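Local coordinates for protein succinate dehydrogenase subunit A (Mycolicibacterium smegmatis, PDB 7D6V) that probably oxidises succinate to fumarate with its bound FAD, as the flavoprotein subunit of a membrane-bound succinate dehydrogenase that feeds electrons to quinone, at residues L89-L101 with N427-A439. Residues are numbered along the deposited sequence; the frame is centred on the assembly and turned at random.
Sequences LHAQEAPDRVWEL and NSLSDLLVFGRRA. With FAD (flavin-adenine dinucleotide), chain D.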
loop_
_atom_site.group_PDB
_atom_site.type_symbol
_atom_site.label_atom_id
_atom_site.label_comp_id
_atom_site.label_asym_id
_atom_site.label_seq_id
_atom_site.Cartn_x
_atom_site.Cartn_y
_atom_site.Cartn_z
ATOM N N LEU A 89 -21.868 -22.652 0.798
ATOM C CA LEU A 89 -22.136 -21.639 -0.209
ATOM C C LEU A 89 -20.860 -20.892 -0.577
ATOM O O LEU A 89 -20.603 -20.627 -1.757
ATOM C CB LEU A 89 -23.214 -20.707 0.337
ATOM C CG LEU A 89 -24.015 -19.746 -0.517
ATOM C CD1 LEU A 89 -24.835 -20.547 -1.496
ATOM C CD2 LEU A 89 -24.926 -18.969 0.405
ATOM N N HIS A 90 -20.027 -20.589 0.422
ATOM C CA HIS A 90 -18.724 -19.989 0.163
ATOM C C HIS A 90 -17.830 -20.923 -0.637
ATOM O O HIS A 90 -17.104 -20.481 -1.532
ATOM C CB HIS A 90 -18.057 -19.615 1.485
ATOM C CG HIS A 90 -16.610 -19.258 1.359
ATOM N ND1 HIS A 90 -15.600 -20.188 1.489
ATOM C CD2 HIS A 90 -15.999 -18.069 1.151
ATOM C CE1 HIS A 90 -14.431 -19.589 1.350
ATOM N NE2 HIS A 90 -14.645 -18.304 1.144
ATOM N N ALA A 91 -17.858 -22.219 -0.318
ATOM C CA ALA A 91 -17.025 -23.169 -1.043
ATOM C C ALA A 91 -17.412 -23.239 -2.511
ATOM O O ALA A 91 -16.543 -23.249 -3.390
ATOM C CB ALA A 91 -17.120 -24.551 -0.399
ATOM N N GLN A 92 -18.709 -23.277 -2.806
ATOM C CA GLN A 92 -19.116 -23.449 -4.192
ATOM C C GLN A 92 -19.279 -22.140 -4.955
ATOM O O GLN A 92 -19.511 -22.182 -6.166
ATOM C CB GLN A 92 -20.411 -24.264 -4.281
ATOM C CG GLN A 92 -21.593 -23.692 -3.551
ATOM C CD GLN A 92 -22.656 -24.735 -3.286
ATOM O OE1 GLN A 92 -22.458 -25.917 -3.553
ATOM N NE2 GLN A 92 -23.796 -24.301 -2.762
ATOM N N GLU A 93 -19.147 -20.985 -4.303
ATOM C CA GLU A 93 -19.227 -19.712 -5.007
ATOM C C GLU A 93 -17.923 -18.925 -5.007
ATOM O O GLU A 93 -17.871 -17.851 -5.610
ATOM C CB GLU A 93 -20.344 -18.851 -4.414
ATOM C CG GLU A 93 -21.725 -19.453 -4.553
ATOM C CD GLU A 93 -22.805 -18.533 -4.043
ATOM O OE1 GLU A 93 -22.464 -17.464 -3.500
ATOM O OE2 GLU A 93 -23.996 -18.874 -4.188
ATOM N N ALA A 94 -16.877 -19.418 -4.353
ATOM C CA ALA A 94 -15.619 -18.685 -4.255
ATOM C C ALA A 94 -14.883 -18.541 -5.588
ATOM O O ALA A 94 -14.389 -17.446 -5.880
ATOM C CB ALA A 94 -14.698 -19.338 -3.222
ATOM N N PRO A 95 -14.751 -19.593 -6.410
ATOM C CA PRO A 95 -14.019 -19.419 -7.679
ATOM C C PRO A 95 -14.631 -18.385 -8.608
ATOM O O PRO A 95 -13.891 -17.687 -9.312
ATOM C CB PRO A 95 -14.056 -20.821 -8.295
ATOM C CG PRO A 95 -14.241 -21.727 -7.155
ATOM C CD PRO A 95 -15.134 -21.004 -6.215
ATOM N N ASP A 96 -15.961 -18.267 -8.632
ATOM C CA ASP A 96 -16.609 -17.299 -9.512
ATOM C C ASP A 96 -16.228 -15.871 -9.147
ATOM O O ASP A 96 -15.974 -15.044 -10.030
ATOM C CB ASP A 96 -18.123 -17.472 -9.451
ATOM C CG ASP A 96 -18.601 -18.688 -10.207
ATOM O OD1 ASP A 96 -18.017 -19.003 -11.262
ATOM O OD2 ASP A 96 -19.567 -19.329 -9.744
ATOM N N ARG A 97 -16.197 -15.559 -7.851
ATOM C CA ARG A 97 -15.872 -14.203 -7.425
ATOM C C ARG A 97 -14.428 -13.853 -7.755
ATOM O O ARG A 97 -14.139 -12.739 -8.208
ATOM C CB ARG A 97 -16.144 -14.049 -5.930
ATOM C CG ARG A 97 -17.508 -14.559 -5.491
ATOM C CD ARG A 97 -18.625 -13.571 -5.805
ATOM N NE ARG A 97 -19.073 -13.660 -7.192
ATOM C CZ ARG A 97 -19.936 -14.561 -7.648
ATOM N NH1 ARG A 97 -20.454 -15.461 -6.828
ATOM N NH2 ARG A 97 -20.282 -14.562 -8.925
ATOM N N VAL A 98 -13.511 -14.800 -7.562
ATOM C CA VAL A 98 -12.115 -14.561 -7.909
ATOM C C VAL A 98 -11.964 -14.378 -9.413
ATOM O O VAL A 98 -11.209 -13.517 -9.875
ATOM C CB VAL A 98 -11.230 -15.704 -7.382
ATOM C CG1 VAL A 98 -9.772 -15.429 -7.692
ATOM C CG2 VAL A 98 -11.432 -15.874 -5.890
ATOM N N TRP A 99 -12.678 -15.184 -10.202
ATOM C CA TRP A 99 -12.596 -15.046 -11.653
ATOM C C TRP A 99 -13.138 -13.703 -12.119
ATOM O O TRP A 99 -12.565 -13.076 -13.015
ATOM C CB TRP A 99 -13.344 -16.185 -12.339
ATOM C CG TRP A 99 -12.542 -17.424 -12.439
ATOM C CD1 TRP A 99 -11.194 -17.513 -12.585
ATOM C CD2 TRP A 99 -13.034 -18.763 -12.398
ATOM N NE1 TRP A 99 -10.811 -18.828 -12.639
ATOM C CE2 TRP A 99 -11.925 -19.617 -12.526
ATOM C CE3 TRP A 99 -14.306 -19.325 -12.269
ATOM C CZ2 TRP A 99 -12.047 -21.000 -12.527
ATOM C CZ3 TRP A 99 -14.424 -20.697 -12.268
ATOM C CH2 TRP A 99 -13.302 -21.520 -12.397
ATOM N N GLU A 100 -14.245 -13.246 -11.536
ATOM C CA GLU A 100 -14.784 -11.956 -11.940
ATOM C C GLU A 100 -13.981 -10.792 -11.381
ATOM O O GLU A 100 -14.139 -9.667 -11.862
ATOM C CB GLU A 100 -16.254 -11.829 -11.534
ATOM C CG GLU A 100 -16.502 -11.656 -10.058
ATOM C CD GLU A 100 -17.960 -11.851 -9.694
ATOM O OE1 GLU A 100 -18.722 -12.359 -10.541
ATOM O OE2 GLU A 100 -18.343 -11.493 -8.561
ATOM N N LEU A 101 -13.129 -11.032 -10.381
ATOM C CA LEU A 101 -12.220 -9.982 -9.929
ATOM C C LEU A 101 -11.287 -9.529 -11.044
ATOM O O LEU A 101 -10.995 -8.335 -11.168
ATOM C CB LEU A 101 -11.398 -10.458 -8.732
ATOM C CG LEU A 101 -11.865 -10.057 -7.339
ATOM C CD1 LEU A 101 -10.915 -10.620 -6.303
ATOM C CD2 LEU A 101 -11.957 -8.550 -7.221
ATOM N N ASN A 427 -9.637 -17.781 3.798
ATOM C CA ASN A 427 -11.088 -17.888 3.720
ATOM C C ASN A 427 -11.770 -16.548 3.940
ATOM O O ASN A 427 -12.876 -16.335 3.438
ATOM C CB ASN A 427 -11.596 -18.905 4.738
ATOM C CG ASN A 427 -11.769 -20.285 4.151
ATOM O OD1 ASN A 427 -11.395 -20.540 3.010
ATOM N ND2 ASN A 427 -12.325 -21.192 4.938
ATOM N N SER A 428 -11.144 -15.640 4.687
ATOM C CA SER A 428 -11.778 -14.352 4.948
ATOM C C SER A 428 -11.874 -13.507 3.687
ATOM O O SER A 428 -12.905 -12.874 3.436
ATOM C CB SER A 428 -11.018 -13.600 6.031
ATOM O OG SER A 428 -10.758 -14.452 7.125
ATOM N N LEU A 429 -10.807 -13.476 2.885
ATOM C CA LEU A 429 -10.803 -12.637 1.693
ATOM C C LEU A 429 -11.861 -13.083 0.690
ATOM O O LEU A 429 -12.531 -12.246 0.076
ATOM C CB LEU A 429 -9.415 -12.637 1.057
ATOM C CG LEU A 429 -8.306 -11.929 1.837
ATOM C CD1 LEU A 429 -7.008 -11.939 1.054
ATOM C CD2 LEU A 429 -8.713 -10.506 2.165
ATOM N N SER A 430 -12.023 -14.392 0.504
ATOM C CA SER A 430 -13.057 -14.887 -0.399
ATOM C C SER A 430 -14.449 -14.789 0.217
ATOM O O SER A 430 -15.435 -14.603 -0.511
ATOM C CB SER A 430 -12.743 -16.325 -0.811
ATOM O OG SER A 430 -12.641 -17.173 0.316
ATOM N N ASP A 431 -14.543 -14.934 1.541
ATOM C CA ASP A 431 -15.780 -14.655 2.263
ATOM C C ASP A 431 -16.264 -13.250 1.938
ATOM O O ASP A 431 -17.455 -13.027 1.691
ATOM C CB ASP A 431 -15.520 -14.850 3.768
ATOM C CG ASP A 431 -16.638 -14.321 4.686
ATOM O OD1 ASP A 431 -16.644 -14.733 5.863
ATOM O OD2 ASP A 431 -17.502 -13.516 4.291
ATOM N N LEU A 432 -15.339 -12.288 1.927
ATOM C CA LEU A 432 -15.700 -10.908 1.623
ATOM C C LEU A 432 -16.465 -10.820 0.312
ATOM O O LEU A 432 -17.574 -10.284 0.268
ATOM C CB LEU A 432 -14.450 -10.032 1.562
ATOM C CG LEU A 432 -13.611 -9.926 2.831
ATOM C CD1 LEU A 432 -12.601 -8.803 2.706
ATOM C CD2 LEU A 432 -14.496 -9.748 4.050
ATOM N N LEU A 433 -15.914 -11.395 -0.756
ATOM C CA LEU A 433 -16.558 -11.298 -2.060
ATOM C C LEU A 433 -17.881 -12.054 -2.083
ATOM O O LEU A 433 -18.917 -11.502 -2.479
ATOM C CB LEU A 433 -15.621 -11.827 -3.142
ATOM C CG LEU A 433 -14.196 -11.281 -3.134
ATOM C CD1 LEU A 433 -13.317 -12.107 -4.048
ATOM C CD2 LEU A 433 -14.186 -9.825 -3.549
ATOM N N VAL A 434 -17.869 -13.311 -1.629
ATOM C CA VAL A 434 -19.062 -14.150 -1.722
ATOM C C VAL A 434 -20.227 -13.500 -0.988
ATOM O O VAL A 434 -21.307 -13.280 -1.555
ATOM C CB VAL A 434 -18.765 -15.559 -1.177
ATOM C CG1 VAL A 434 -20.038 -16.379 -1.077
ATOM C CG2 VAL A 434 -17.751 -16.259 -2.053
ATOM N N PHE A 435 -20.009 -13.117 0.262
ATOM C CA PHE A 435 -21.123 -12.653 1.064
ATOM C C PHE A 435 -21.369 -11.157 0.950
ATOM O O PHE A 435 -22.474 -10.719 1.263
ATOM C CB PHE A 435 -20.924 -13.080 2.516
ATOM C CG PHE A 435 -21.014 -14.563 2.700
ATOM C CD1 PHE A 435 -19.878 -15.323 2.917
ATOM C CD2 PHE A 435 -22.231 -15.208 2.588
ATOM C CE1 PHE A 435 -19.964 -16.690 3.060
ATOM C CE2 PHE A 435 -22.322 -16.575 2.731
ATOM C CZ PHE A 435 -21.188 -17.316 2.966
ATOM N N GLY A 436 -20.425 -10.372 0.427
ATOM C CA GLY A 436 -20.769 -9.032 -0.005
ATOM C C GLY A 436 -21.717 -9.051 -1.184
ATOM O O GLY A 436 -22.693 -8.295 -1.219
ATOM N N ARG A 437 -21.463 -9.932 -2.156
ATOM C CA ARG A 437 -22.414 -10.080 -3.251
ATOM C C ARG A 437 -23.766 -10.566 -2.745
ATOM O O ARG A 437 -24.815 -10.045 -3.152
ATOM C CB ARG A 437 -21.863 -11.034 -4.306
ATOM C CG ARG A 437 -22.756 -11.157 -5.515
ATOM C CD ARG A 437 -22.221 -12.156 -6.506
ATOM N NE ARG A 437 -23.272 -12.634 -7.392
ATOM C CZ ARG A 437 -24.140 -13.588 -7.073
ATOM N NH1 ARG A 437 -25.065 -13.959 -7.945
ATOM N NH2 ARG A 437 -24.084 -14.169 -5.884
ATOM N N ARG A 438 -23.766 -11.557 -1.845
ATOM C CA ARG A 438 -25.037 -12.034 -1.300
ATOM C C ARG A 438 -25.778 -10.927 -0.555
ATOM O O ARG A 438 -27.001 -10.811 -0.668
ATOM C CB ARG A 438 -24.820 -13.235 -0.379
ATOM C CG ARG A 438 -24.111 -14.416 -1.010
ATOM C CD ARG A 438 -24.932 -15.072 -2.097
ATOM N NE ARG A 438 -26.044 -15.854 -1.572
ATOM C CZ ARG A 438 -26.442 -17.016 -2.077
ATOM N NH1 ARG A 438 -25.811 -17.541 -3.115
ATOM N NH2 ARG A 438 -27.468 -17.657 -1.542
ATOM N N ALA A 439 -25.055 -10.103 0.210
ATOM C CA ALA A 439 -25.690 -9.034 0.973
ATOM C C ALA A 439 -26.275 -7.967 0.060
ATOM O O ALA A 439 -27.393 -7.491 0.292
ATOM C CB ALA A 439 -24.683 -8.413 1.939
HETATM P PA FAD D . -12.595 -3.775 6.287
HETATM O O1A FAD D . -12.336 -3.601 4.837
HETATM O O2A FAD D . -11.473 -4.120 7.189
HETATM O O5B FAD D . -13.192 -2.395 6.823
HETATM C C5B FAD D . -14.572 -2.165 7.039
HETATM C C4B FAD D . -14.946 -0.775 6.551
HETATM O O4B FAD D . -16.005 -0.242 7.339
HETATM C C3B FAD D . -13.830 0.236 6.642
HETATM O O3B FAD D . -13.843 0.984 5.435
HETATM C C2B FAD D . -14.235 1.151 7.768
HETATM O O2B FAD D . -13.750 2.477 7.603
HETATM C C1B FAD D . -15.731 1.111 7.665
HETATM N N9A FAD D . -16.364 1.479 8.941
HETATM C C8A FAD D . -16.182 0.885 10.120
HETATM N N7A FAD D . -16.922 1.479 11.073
HETATM C C5A FAD D . -17.593 2.481 10.496
HETATM C C6A FAD D . -18.552 3.511 10.922
HETATM N N6A FAD D . -18.961 3.601 12.197
HETATM N N1A FAD D . -19.007 4.363 9.996
HETATM C C2A FAD D . -18.625 4.297 8.718
HETATM N N3A FAD D . -17.761 3.392 8.265
HETATM C C4A FAD D . -17.222 2.475 9.090
HETATM N N1 FAD D . -7.403 -12.560 5.958
HETATM C C2 FAD D . -6.983 -13.464 5.052
HETATM O O2 FAD D . -7.813 -14.232 4.556
HETATM N N3 FAD D . -5.713 -13.576 4.663
HETATM C C4 FAD D . -4.760 -12.794 5.152
HETATM O O4 FAD D . -3.587 -12.915 4.774
HETATM C C4X FAD D . -5.123 -11.776 6.150
HETATM N N5 FAD D . -4.208 -10.951 6.683
HETATM C C5X FAD D . -4.575 -10.031 7.588
HETATM C C6 FAD D . -3.619 -9.186 8.126
HETATM C C7 FAD D . -3.985 -8.237 9.061
HETATM C C7M FAD D . -2.958 -7.318 9.653
HETATM C C8 FAD D . -5.396 -8.126 9.484
HETATM C C8M FAD D . -5.794 -7.096 10.499
HETATM C C9 FAD D . -6.356 -8.963 8.949
HETATM C C9A FAD D . -5.990 -9.912 8.016
HETATM N N10 FAD D . -6.958 -10.762 7.475
HETATM C C10 FAD D . -6.543 -11.705 6.532
HETATM C "C1'" FAD D . -8.358 -10.657 7.868
HETATM C "C2'" FAD D . -9.142 -9.956 6.764
HETATM O "O2'" FAD D . -8.343 -8.939 6.164
HETATM C "C3'" FAD D . -10.397 -9.279 7.284
HETATM O "O3'" FAD D . -11.286 -10.279 7.762
HETATM C "C4'" FAD D . -11.087 -8.505 6.172
HETATM O "O4'" FAD D . -10.220 -7.492 5.684
HETATM C "C5'" FAD D . -12.369 -7.842 6.637
HETATM O "O5'" FAD D . -12.808 -6.988 5.592
HETATM P P FAD D . -14.149 -6.131 5.680
HETATM O O1P FAD D . -14.477 -5.692 4.297
HETATM O O2P FAD D . -15.174 -6.885 6.449
HETATM O O3P FAD D . -13.756 -4.846 6.563
#
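Turns at chi2 and chi3 (82°) bend Arg97 so that its guanidinium lies beside Glu100, whereas Arg437 runs extended from CG to NE and reaches over it. Their guanidinium planes lie within 13° of parallel with centres 4.3 Å apart, a flat stack in which Arg437 CD rests over the centre of Arg97. Arg97 grips Glu100 side-on from above the carboxylate plane, NE to OE2 (2.7 Å) and NH2 to OE1 (3.1 Å), which fixes the rotation of the Arg97 plane and probably offsets the two like charges; Glu100 OE2 also forms a salt bridge to Arg22. Further along, Glu93 OE2 meets Arg438 NH1 in a salt bridge near the guanidinium plane, while Leu89 CD2 sits over one face of the same group, 3.5 Å from CZ. Val434 is a knob among Glu93, His90, Ala94 and Arg97, and His90 is the reciprocal knob, its hydrogen bond between NE2 and Ser430 OG modelled too short to trust in detail. Leu433 CD1 reaches Leu101 CD1 at 3.6 Å. The helix axes pass 9.0 Å apart at 91°. Helix 427-448 lies between helix 84-102 and FAD, which Ser428, Leu429 and Leu432 touch; helix 18-30 touches Arg97 and Arg437 through Arg22, helix 136-159 flanks Leu101, and strand 54-55 adjoins Asn427.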